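Local coordinates for protein glycoside Hydrolase (Bacteroides plebeius, PDB 5T3B) that probably hydrolyses glycosidic bonds of agar-type polysaccharides, as a glycoside hydrolase of family 50 from a bacterium of the human gut, at residues K151-K154 and Q155-I159; R410-Q413 and N414-F417; F437-Y440 and L441-D445; M450-Y453 and N454-Y458; L461-Y464 and M465-N469. One frame throughout, in Å; residues are numbered along the deposited sequence. Where two conformers were deposited one is given.

Contact 1 lies near the end of helix 145-158, contact 2 at the start of helix 412-427 and contact 5 in helix 459-469. Contacts 3 and 4 occupy the loop between strand 432-437 and helix 459-469, their centres about 8 Å apart. Along the chain the five contacts come in numerical order, none enclosing another. Contacts 2 and 5, about 11 Å between centres, pair neighbouring helices, whereas the nearest atoms of contacts 1 and 2 are about 10 Å apart. P457 of contact 4 packs on Q155 of contact 1, and Y458 on R415 of contact 2. The loop is thus fastened to surrounding helices at the end of a strand of what is probably a (beta/alpha)8 barrel.

Contact 1: K151-K154 and Q155-I159; sequences KSQK and QFSEI
K154 and E158 form an i to i+4 salt bridge on the outward side of amphipathic alpha-helix 145-158, close to its C-terminal end. The lysine leaves the backbone with CG anti to its N (chi1 -179°) and bends at its last two torsions, which brings NZ to 2.6 Å from OE2 of E158, almost in line with that C-O bond. A long, flexible cationic chain suits this exposed position, since it can bend over to its partner while its ammonium group stays near water. The carbonyl of K154 is gripped twice, by E158 N in the regular helical bond and by OG of S157 at 2.9 Å; a serine here can thus satisfy its hydroxyl within its own helix.

Q155 and S152 are bridged by a water that donates to both, 2.7 Å from Q155 OE1 and 2.7 Å from S152 OG. Q155 is stretched out, long enough to bring its amide to that water, and its side chain also packs on P457. S152, small and buried, has a further hydroxyl partner in the carbonyl of W148, one turn earlier. Next to it the helix turns its apolar side inward, where F156 meets F129 and Y440. F156 N donates to S152 O at 2.8 Å, and that oxygen also sits over one face of the phenyl ring, 3.1 Å from F156 CG.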
# COMPACT_ATOMS: atom_id res chain seq x y z
N LYS A 151 18.71 -14.51 3.35
CA LYS A 151 19.53 -13.44 2.89
C LYS A 151 18.75 -12.17 2.67
O LYS A 151 19.24 -11.07 2.94
CB LYS A 151 20.24 -13.83 1.61
CG LYS A 151 21.45 -14.74 1.79
CD LYS A 151 21.96 -15.31 0.44
CE LYS A 151 23.35 -15.89 0.61
NZ LYS A 151 23.66 -16.82 -0.52
N SER A 152 17.55 -12.36 2.14
CA SER A 152 16.71 -11.18 1.93
C SER A 152 16.27 -10.48 3.20
O SER A 152 16.26 -9.24 3.27
CB SER A 152 15.50 -11.57 1.10
OG SER A 152 15.86 -12.05 -0.19
N GLN A 153 15.89 -11.27 4.21
CA GLN A 153 15.50 -10.66 5.48
C GLN A 153 16.62 -9.81 6.02
O GLN A 153 16.40 -8.68 6.47
CB GLN A 153 15.08 -11.73 6.48
CG GLN A 153 14.46 -11.17 7.74
CD GLN A 153 15.45 -10.69 8.77
OE1 GLN A 153 16.57 -11.11 8.81
NE2 GLN A 153 15.01 -9.80 9.60
N LYS A 154 17.86 -10.28 5.92
CA LYS A 154 19.00 -9.54 6.41
C LYS A 154 19.27 -8.28 5.56
O LYS A 154 19.41 -7.19 6.04
CB LYS A 154 20.22 -10.46 6.47
CG LYS A 154 21.45 -9.76 6.99
CD LYS A 154 22.58 -10.83 7.15
CE LYS A 154 23.96 -10.28 6.85
NZ LYS A 154 24.36 -9.10 7.60
N GLN A 155 19.28 -8.48 4.26
CA GLN A 155 19.51 -7.42 3.28
C GLN A 155 18.48 -6.27 3.50
O GLN A 155 18.84 -5.09 3.53
CB GLN A 155 19.39 -8.01 1.86
CG GLN A 155 19.45 -7.08 0.70
CD GLN A 155 19.27 -7.85 -0.60
OE1 GLN A 155 18.21 -8.41 -0.83
NE2 GLN A 155 20.30 -7.94 -1.42
N PHE A 156 17.22 -6.66 3.64
CA PHE A 156 16.18 -5.70 3.80
C PHE A 156 16.30 -4.99 5.15
O PHE A 156 16.17 -3.77 5.21
CB PHE A 156 14.79 -6.35 3.68
CG PHE A 156 14.40 -6.88 2.36
CD1 PHE A 156 15.14 -6.71 1.21
CD2 PHE A 156 13.31 -7.65 2.26
CE1 PHE A 156 14.73 -7.23 0.02
CE2 PHE A 156 12.87 -8.16 1.05
CZ PHE A 156 13.60 -7.94 -0.07
N SER A 157 16.51 -5.76 6.25
CA SER A 157 16.65 -5.11 7.52
C SER A 157 17.74 -4.07 7.61
O SER A 157 17.60 -3.05 8.29
CB SER A 157 16.81 -6.15 8.66
OG SER A 157 18.07 -6.74 8.60
N GLU A 158 18.81 -4.33 6.92
CA GLU A 158 19.94 -3.37 6.91
C GLU A 158 19.58 -2.05 6.26
O GLU A 158 20.25 -1.04 6.54
CB GLU A 158 21.16 -4.00 6.19
CG GLU A 158 21.77 -5.12 7.00
CD GLU A 158 22.73 -6.00 6.16
OE1 GLU A 158 22.74 -5.89 4.87
OE2 GLU A 158 23.45 -6.80 6.76
N ILE A 159 18.58 -2.06 5.37
CA ILE A 159 18.09 -0.89 4.65
C ILE A 159 16.82 -0.35 5.37
O ILE A 159 16.24 0.63 4.95
CB ILE A 159 17.75 -1.28 3.13
CG1 ILE A 159 19.02 -1.78 2.40
CG2 ILE A 159 17.11 -0.10 2.30
CD1 ILE A 159 18.59 -2.61 1.16
O HOH W 1 17.29 -10.66 -2.06

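Contact 2: R410-Q413 and N414-F417; sequences RDQQ and NRGF
D411 is the N-cap of helix 412-427, and its carboxylate bonds twice to N414 in the first turn. OD1 of D411 accepts from the backbone N of N414 at 2.9 Å, nearly end-on to its C-O bond, and from ND2 of N414 at 2.8 Å, this second donor standing above the carboxylate plane. Aspartate suits a cap because its short side chain bends back (chi1 61°) to receive the N-H that no earlier turn can accept, and its negative charge probably interacts well with the helix dipole. An asparagine at the third helical position adds the side-chain donor. The carbonyl of D411 then starts the regular pattern, accepting R415 N at 3.0 Å.

In the chain this helix follows strand 407-409 and leads to strand 432-437, an alternation consistent with a (beta/alpha)8 barrel. Q412 and R415 lie alongside each other and point the same way, the arginine giving NE to the carbonyl of T392 and making a cation-pi contact with Y458. Further along, Q413 lays its extended chain over a face of F417, a CH-pi contact with CG 3.9 Å from the ring centroid and 27° off the normal. The same glutamine's NE2 is bonded to OH of Y464, whose ring meets F417 edge-to-face. At G416, which has no side chain, CA comes to 3.6 Å from CB of Y464.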
# COMPACT_ATOMS: atom_id res chain seq x y z
N ARG A 410 16.00 10.69 -13.80
CA ARG A 410 17.18 10.49 -14.65
C ARG A 410 18.03 9.28 -14.29
O ARG A 410 18.64 8.65 -15.16
CB ARG A 410 18.05 11.73 -14.67
CG ARG A 410 17.43 12.95 -15.33
CD ARG A 410 17.21 12.77 -16.79
NE ARG A 410 16.78 14.04 -17.39
CZ ARG A 410 16.40 14.15 -18.64
NH1 ARG A 410 16.38 13.11 -19.45
NH2 ARG A 410 16.04 15.34 -19.08
N ASP A 411 18.17 8.99 -12.98
CA ASP A 411 19.16 7.99 -12.53
C ASP A 411 18.79 7.47 -11.16
O ASP A 411 17.79 7.92 -10.56
CB ASP A 411 20.55 8.56 -12.62
CG ASP A 411 20.77 9.73 -11.79
OD1 ASP A 411 20.03 9.97 -10.80
OD2 ASP A 411 21.71 10.52 -12.08
N GLN A 412 19.58 6.53 -10.67
CA GLN A 412 19.26 5.90 -9.39
C GLN A 412 19.34 6.88 -8.22
O GLN A 412 18.53 6.79 -7.31
CB GLN A 412 20.17 4.69 -9.13
CG GLN A 412 20.06 3.61 -10.20
CD GLN A 412 18.65 3.12 -10.40
OE1 GLN A 412 18.08 3.09 -11.55
NE2 GLN A 412 18.07 2.75 -9.35
N GLN A 413 20.29 7.79 -8.27
CA GLN A 413 20.36 8.81 -7.22
C GLN A 413 19.03 9.58 -7.16
O GLN A 413 18.54 9.83 -6.08
CB GLN A 413 21.53 9.77 -7.42
CG GLN A 413 21.53 10.90 -6.44
CD GLN A 413 22.75 11.77 -6.59
OE1 GLN A 413 23.04 12.28 -7.67
NE2 GLN A 413 23.44 11.95 -5.50
N ASN A 414 18.48 9.94 -8.30
CA ASN A 414 17.23 10.69 -8.31
C ASN A 414 16.06 9.81 -7.90
O ASN A 414 15.07 10.37 -7.35
CB ASN A 414 17.04 11.41 -9.64
CG ASN A 414 17.90 12.68 -9.72
OD1 ASN A 414 17.49 13.72 -9.22
ND2 ASN A 414 19.03 12.58 -10.29
N ARG A 415 16.09 8.50 -8.14
CA ARG A 415 15.11 7.63 -7.55
C ARG A 415 15.18 7.75 -6.03
O ARG A 415 14.15 7.69 -5.33
CB ARG A 415 15.25 6.17 -8.00
CG ARG A 415 15.08 5.90 -9.47
CD ARG A 415 15.35 4.44 -9.77
NE ARG A 415 14.22 3.61 -9.41
CZ ARG A 415 14.31 2.30 -9.17
NH1 ARG A 415 15.46 1.64 -9.03
NH2 ARG A 415 13.19 1.62 -9.02
N GLY A 416 16.39 7.80 -5.53
CA GLY A 416 16.59 7.97 -4.08
C GLY A 416 16.03 9.28 -3.58
O GLY A 416 15.37 9.34 -2.53
N PHE A 417 16.30 10.38 -4.31
CA PHE A 417 15.73 11.66 -3.95
C PHE A 417 14.20 11.64 -3.97
O PHE A 417 13.53 12.18 -3.05
CB PHE A 417 16.21 12.77 -4.86
CG PHE A 417 17.72 13.07 -4.83
CD1 PHE A 417 18.54 12.74 -3.79
CD2 PHE A 417 18.28 13.74 -5.91
CE1 PHE A 417 19.89 13.06 -3.77
CE2 PHE A 417 19.62 14.10 -5.90
CZ PHE A 417 20.43 13.74 -4.85

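Contact 3: F437-Y440 and L441-D445; sequences FFKY and LDDED
L441 leans against the ring of Y440 in the loop that leaves strand 432-437, a strand of the probable (beta/alpha)8 barrel, whose active site is expected at this C-terminal end of the strands. The peptide bond before K439 is cis, which turns the chain sharply as it leaves the strand.

The tight part is apolar and buried. The two side chains run side by side in the same direction, and CD2 of L441 stands over one face of the tyrosine ring, 4.0 Å from its centroid and 17° off the normal, a CH-pi contact. CG of L441 comes closer still to the rim, 3.4 Å from CD2 of Y440. A branched leucine suits this place because one methyl can lie over the ring while the branch carbon packs against its rim. F129 meets the same ring edge-to-face, and the phenol OH is bonded to W148 NE1, so the tyrosine fills an apolar site while its polar end keeps a partner.

Away from this packing the contact becomes polar and opens toward solvent, and the chain beyond D443 is exposed. K439, itself buried, reaches toward this more open end. Its CG sits between the backbone N and the carbonyl carbon (chi1 63°), and the chain stays extended until a last bend that presents NZ to two acceptors. The carbonyl O of L441 receives it at 2.7 Å. D443, partly exposed, supplies the charge and shares it with K448 through OD2. Its OD1 lies 2.9 Å from K439 NZ, which approaches from above the carboxylate plane.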
# COMPACT_ATOMS: atom_id res chain seq x y z
N PHE A 437 7.31 0.01 -0.82
CA PHE A 437 7.91 0.34 -2.11
C PHE A 437 7.57 -0.76 -3.11
O PHE A 437 7.68 -1.94 -2.83
CB PHE A 437 9.42 0.44 -1.97
CG PHE A 437 10.12 0.90 -3.26
CD1 PHE A 437 10.66 -0.02 -4.14
CD2 PHE A 437 10.22 2.24 -3.58
CE1 PHE A 437 11.30 0.38 -5.29
CE2 PHE A 437 10.86 2.67 -4.73
CZ PHE A 437 11.35 1.73 -5.59
N PHE A 438 7.08 -0.35 -4.30
CA PHE A 438 6.75 -1.25 -5.36
C PHE A 438 7.85 -1.16 -6.39
O PHE A 438 7.95 -0.14 -7.06
CB PHE A 438 5.38 -0.90 -5.95
CG PHE A 438 4.90 -1.82 -7.03
CD1 PHE A 438 4.13 -2.92 -6.72
CD2 PHE A 438 5.26 -1.66 -8.35
CE1 PHE A 438 3.72 -3.83 -7.67
CE2 PHE A 438 4.81 -2.53 -9.31
CZ PHE A 438 4.05 -3.60 -8.98
N LYS A 439 8.77 -2.15 -6.49
CA LYS A 439 8.70 -3.50 -5.95
C LYS A 439 10.09 -4.06 -5.80
O LYS A 439 11.08 -3.39 -6.02
CB LYS A 439 7.77 -4.39 -6.80
CG LYS A 439 8.25 -4.57 -8.22
CD LYS A 439 7.30 -5.50 -9.00
CE LYS A 439 7.49 -5.51 -10.49
NZ LYS A 439 8.60 -6.41 -10.90
N TYR A 440 10.12 -5.34 -5.38
CA TYR A 440 11.39 -6.02 -5.13
C TYR A 440 12.34 -6.00 -6.34
O TYR A 440 13.44 -5.49 -6.21
CB TYR A 440 11.04 -7.45 -4.68
CG TYR A 440 12.18 -8.39 -4.46
CD1 TYR A 440 13.29 -8.06 -3.68
CD2 TYR A 440 12.15 -9.66 -5.03
CE1 TYR A 440 14.33 -8.94 -3.51
CE2 TYR A 440 13.19 -10.58 -4.82
CZ TYR A 440 14.28 -10.17 -4.07
OH TYR A 440 15.32 -11.07 -3.92
N LEU A 441 11.89 -6.57 -7.46
CA LEU A 441 12.72 -6.68 -8.66
C LEU A 441 12.20 -5.88 -9.81
O LEU A 441 11.01 -5.68 -9.98
CB LEU A 441 12.75 -8.15 -9.19
CG LEU A 441 13.32 -9.15 -8.23
CD1 LEU A 441 13.13 -10.54 -8.68
CD2 LEU A 441 14.75 -8.93 -7.95
N ASP A 442 13.15 -5.46 -10.63
CA ASP A 442 12.78 -4.97 -11.96
C ASP A 442 11.97 -6.00 -12.72
O ASP A 442 12.15 -7.21 -12.55
CB ASP A 442 14.04 -4.68 -12.79
CG ASP A 442 14.75 -3.41 -12.47
OD1 ASP A 442 14.24 -2.55 -11.74
OD2 ASP A 442 15.87 -3.32 -13.04
N ASP A 443 11.09 -5.52 -13.61
CA ASP A 443 10.71 -6.34 -14.73
C ASP A 443 11.89 -6.45 -15.68
O ASP A 443 12.77 -5.61 -15.67
CB ASP A 443 9.49 -5.76 -15.47
CG ASP A 443 8.22 -5.68 -14.70
OD1 ASP A 443 8.06 -6.36 -13.70
OD2 ASP A 443 7.32 -4.94 -15.28
N GLU A 444 11.91 -7.45 -16.57
CA GLU A 444 13.02 -7.54 -17.51
C GLU A 444 13.17 -6.26 -18.31
O GLU A 444 14.30 -5.88 -18.66
CB GLU A 444 12.88 -8.77 -18.41
CG GLU A 444 14.16 -9.07 -19.20
CD GLU A 444 14.18 -10.49 -19.77
OE1 GLU A 444 13.06 -11.04 -19.88
OE2 GLU A 444 15.29 -11.04 -20.13
N ASP A 445 12.07 -5.54 -18.55
CA ASP A 445 12.08 -4.35 -19.36
C ASP A 445 11.58 -3.09 -18.66
O ASP A 445 11.20 -2.10 -19.32
CB ASP A 445 11.28 -4.57 -20.61
CG ASP A 445 9.85 -4.90 -20.36
OD1 ASP A 445 9.41 -5.01 -19.15
OD2 ASP A 445 9.09 -5.16 -21.35

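Contact 4: M450-Y453 and N454-Y458; sequences MLDY and NYKPY
D452 turns its carboxylate back to the backbone N-H groups of K456 and N454. Its CG takes the crowded position between the backbone N and the carbonyl carbon (chi1 78°), which brings OD1 within reach of both. K456 N donates to OD1 at 2.9 Å, approaching from above the carboxylate plane, and N454 N, at 2.8 Å from the same OD1, adds a weak bond. The other oxygen, OD2, takes a water at 2.6 Å that also accepts from ND2 of N454, so asparagine suits the second place after D452 as a donor that reaches this water.

The backbone is a short beta hairpin closed by a type I turn from D452 to Y455 with a G1-type bulge: Y455 has left-handed angles (phi 65°), its N bonds D452 O at 2.9 Å, and D452 N bonds K456 O at 2.8 Å. With an alanine in place of D452, K456 N would probably lose its acceptor and the water its carboxylate, so the turn is likely to be held less firmly.

Farther from the turn, Y458 N meets M450 O at 2.9 Å in an almost straight bond. The ring of Y458 leans back along the hairpin, with CG anti to the carbonyl carbon (chi1 -73°), until OH lies 3.5 Å from CB of D452; the hydroxyl is bonded to D442. Across the bridge between L451 and P457, CG of L451 rests 4.1 Å from CG of P457, while its CD2 branch turns toward the carbonyl O of Y455.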
# COMPACT_ATOMS: atom_id res chain seq x y z
N MET A 450 13.79 -2.39 -6.52
CA MET A 450 14.91 -2.04 -5.65
C MET A 450 16.18 -2.85 -6.05
O MET A 450 17.30 -2.37 -5.82
CB MET A 450 14.56 -2.32 -4.18
CG MET A 450 15.51 -1.75 -3.17
SD MET A 450 15.13 -1.96 -1.44
CE MET A 450 15.15 -3.73 -1.27
N LEU A 451 15.96 -4.02 -6.66
CA LEU A 451 17.00 -4.88 -7.22
C LEU A 451 16.73 -4.98 -8.73
O LEU A 451 15.58 -4.96 -9.18
CB LEU A 451 17.01 -6.27 -6.63
CG LEU A 451 17.58 -6.50 -5.26
CD1 LEU A 451 16.98 -5.66 -4.18
CD2 LEU A 451 17.51 -7.98 -4.93
N ASP A 452 17.81 -5.14 -9.49
CA ASP A 452 17.67 -5.39 -10.90
C ASP A 452 17.23 -6.83 -11.16
O ASP A 452 17.05 -7.63 -10.25
CB ASP A 452 18.91 -4.95 -11.64
CG ASP A 452 20.08 -5.87 -11.57
OD1 ASP A 452 19.97 -7.00 -11.08
OD2 ASP A 452 21.16 -5.41 -12.08
N TYR A 453 17.03 -7.14 -12.45
CA TYR A 453 16.48 -8.44 -12.83
C TYR A 453 17.46 -9.59 -12.48
O TYR A 453 17.02 -10.74 -12.43
CB TYR A 453 16.17 -8.40 -14.32
CG TYR A 453 15.30 -9.53 -14.79
CD1 TYR A 453 13.98 -9.61 -14.44
CD2 TYR A 453 15.84 -10.51 -15.63
CE1 TYR A 453 13.15 -10.64 -14.89
CE2 TYR A 453 15.04 -11.54 -16.06
CZ TYR A 453 13.71 -11.62 -15.67
OH TYR A 453 12.87 -12.66 -16.10
N ASN A 454 18.75 -9.26 -12.29
CA ASN A 454 19.77 -10.21 -11.83
C ASN A 454 19.98 -10.21 -10.34
O ASN A 454 21.01 -10.67 -9.86
CB ASN A 454 21.09 -10.01 -12.54
CG ASN A 454 20.95 -10.12 -14.00
OD1 ASN A 454 20.27 -11.00 -14.52
ND2 ASN A 454 21.53 -9.13 -14.70
N TYR A 455 19.00 -9.70 -9.60
CA TYR A 455 19.03 -9.66 -8.14
C TYR A 455 20.13 -8.77 -7.56
O TYR A 455 20.51 -8.94 -6.42
CB TYR A 455 19.04 -11.06 -7.54
CG TYR A 455 17.90 -11.96 -7.85
CD1 TYR A 455 16.78 -12.04 -6.99
CD2 TYR A 455 17.85 -12.77 -9.00
CE1 TYR A 455 15.75 -12.88 -7.27
CE2 TYR A 455 16.81 -13.60 -9.32
CZ TYR A 455 15.72 -13.68 -8.44
OH TYR A 455 14.63 -14.49 -8.68
N LYS A 456 20.58 -7.78 -8.33
CA LYS A 456 21.56 -6.83 -7.79
C LYS A 456 20.91 -5.55 -7.28
O LYS A 456 20.23 -4.88 -8.05
CB LYS A 456 22.58 -6.53 -8.84
CG LYS A 456 23.40 -7.76 -9.25
CD LYS A 456 23.68 -8.80 -8.16
CE LYS A 456 24.85 -9.65 -8.65
NZ LYS A 456 25.99 -8.76 -8.97
N PRO A 457 21.10 -5.22 -6.01
CA PRO A 457 20.51 -4.00 -5.49
C PRO A 457 21.02 -2.77 -6.23
O PRO A 457 22.22 -2.65 -6.58
CB PRO A 457 20.95 -3.97 -4.05
CG PRO A 457 21.18 -5.42 -3.69
CD PRO A 457 21.79 -5.98 -4.94
N TYR A 458 20.12 -1.80 -6.41
CA TYR A 458 20.50 -0.49 -6.88
C TYR A 458 21.01 0.28 -5.67
O TYR A 458 20.25 0.93 -4.97
CB TYR A 458 19.31 0.17 -7.55
CG TYR A 458 18.95 -0.38 -8.85
CD1 TYR A 458 19.74 -0.11 -9.99
CD2 TYR A 458 17.82 -1.14 -9.03
CE1 TYR A 458 19.38 -0.61 -11.23
CE2 TYR A 458 17.46 -1.62 -10.29
CZ TYR A 458 18.26 -1.34 -11.41
OH TYR A 458 17.91 -1.77 -12.67
O HOH W 2 23.02 -6.96 -13.11
O HOH W 3 21.62 -2.99 -9.98

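Contact 5: L461-Y464 and M465-N469; sequences LTKY and MSDIN
K463 and D467 make the charged part of this contact, an i to i+4 salt bridge along helix 459-469. K463 NZ lies 2.8 Å from D467 OD2, which accepts through its syn lone pair, on the side of the other oxygen. The lysine chain bends at chi2 (-85°) and again at its end to get there. OD1 of D467 takes a water at 2.6 Å that also donates to the K463 carbonyl. Replacing D467 by an alanine would probably leave the K463 ammonium without its mate and Q71 NE2 without the carboxylate oxygen it donates to.

Among the hydrogen bonds, T462 O receives two from S466: N and OG each stand 2.8 Å from it and arrive from opposite faces of its plane. Serine fits a buried helical position because the preceding turn absorbs its hydroxyl.

The apolar part is L461 against M465, CG to SD 3.9 Å. The flexible thioether spreads along the leucine, its CE reaching both CG and CD2.

Y464 and L461 pack on helix 412-427 and I468 bridges from that helix to strand 432-437, while M465 reaches F437 at the end of the strand, and N469 bonds I159 just beyond helix 145-158.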
# COMPACT_ATOMS: atom_id res chain seq x y z
N LEU A 461 20.06 3.94 -4.86
CA LEU A 461 18.74 4.03 -4.34
C LEU A 461 18.69 3.56 -2.87
O LEU A 461 18.08 4.23 -2.00
CB LEU A 461 17.80 3.25 -5.22
CG LEU A 461 16.37 3.08 -4.69
CD1 LEU A 461 15.67 4.43 -4.45
CD2 LEU A 461 15.51 2.24 -5.65
N THR A 462 19.27 2.40 -2.58
CA THR A 462 19.15 1.85 -1.24
C THR A 462 19.85 2.74 -0.20
O THR A 462 19.42 2.76 0.97
CB THR A 462 19.60 0.42 -1.16
OG1 THR A 462 20.98 0.32 -1.44
CG2 THR A 462 18.81 -0.47 -2.01
N LYS A 463 20.87 3.47 -0.59
CA LYS A 463 21.51 4.41 0.33
C LYS A 463 20.51 5.44 0.79
O LYS A 463 20.36 5.70 2.01
CB LYS A 463 22.69 5.08 -0.37
CG LYS A 463 23.46 6.15 0.46
CD LYS A 463 22.81 7.53 0.34
CE LYS A 463 23.63 8.68 0.89
NZ LYS A 463 23.84 8.51 2.33
N TYR A 464 19.81 6.07 -0.17
CA TYR A 464 18.84 7.11 0.21
C TYR A 464 17.62 6.52 0.95
O TYR A 464 17.06 7.18 1.84
CB TYR A 464 18.39 7.92 -1.01
CG TYR A 464 19.55 8.76 -1.55
CD1 TYR A 464 20.02 9.85 -0.87
CD2 TYR A 464 20.25 8.38 -2.66
CE1 TYR A 464 21.10 10.55 -1.30
CE2 TYR A 464 21.36 9.03 -3.09
CZ TYR A 464 21.77 10.15 -2.41
OH TYR A 464 22.87 10.87 -2.88
N MET A 465 17.21 5.30 0.55
CA MET A 465 16.14 4.63 1.28
C MET A 465 16.51 4.41 2.73
O MET A 465 15.72 4.65 3.63
CB MET A 465 15.80 3.27 0.67
CG MET A 465 15.17 3.37 -0.70
SD MET A 465 15.05 1.66 -1.36
CE MET A 465 13.59 1.74 -2.34
N SER A 466 17.76 3.95 2.95
CA SER A 466 18.25 3.62 4.31
C SER A 466 18.19 4.87 5.17
O SER A 466 17.81 4.82 6.35
CB SER A 466 19.71 3.12 4.24
OG SER A 466 19.83 1.90 3.55
N ASP A 467 18.65 6.02 4.63
CA ASP A 467 18.73 7.22 5.42
C ASP A 467 17.35 7.61 5.98
O ASP A 467 17.21 8.03 7.13
CB ASP A 467 19.34 8.37 4.62
CG ASP A 467 20.82 8.15 4.35
OD1 ASP A 467 21.53 7.44 5.13
OD2 ASP A 467 21.25 8.78 3.35
N ILE A 468 16.30 7.45 5.15
CA ILE A 468 14.93 7.63 5.66
C ILE A 468 14.51 6.52 6.63
O ILE A 468 14.05 6.76 7.74
CB ILE A 468 13.91 7.74 4.50
CG1 ILE A 468 14.16 8.98 3.67
CG2 ILE A 468 12.46 7.59 5.00
CD1 ILE A 468 13.63 10.24 4.32
N ASN A 469 14.64 5.30 6.15
CA ASN A 469 14.03 4.17 6.84
C ASN A 469 14.60 3.97 8.22
O ASN A 469 13.89 3.62 9.16
CB ASN A 469 14.21 2.89 6.05
CG ASN A 469 13.41 2.88 4.78
OD1 ASN A 469 12.56 3.70 4.51
ND2 ASN A 469 13.70 1.84 3.98
O HOH W 4 22.95 5.61 3.95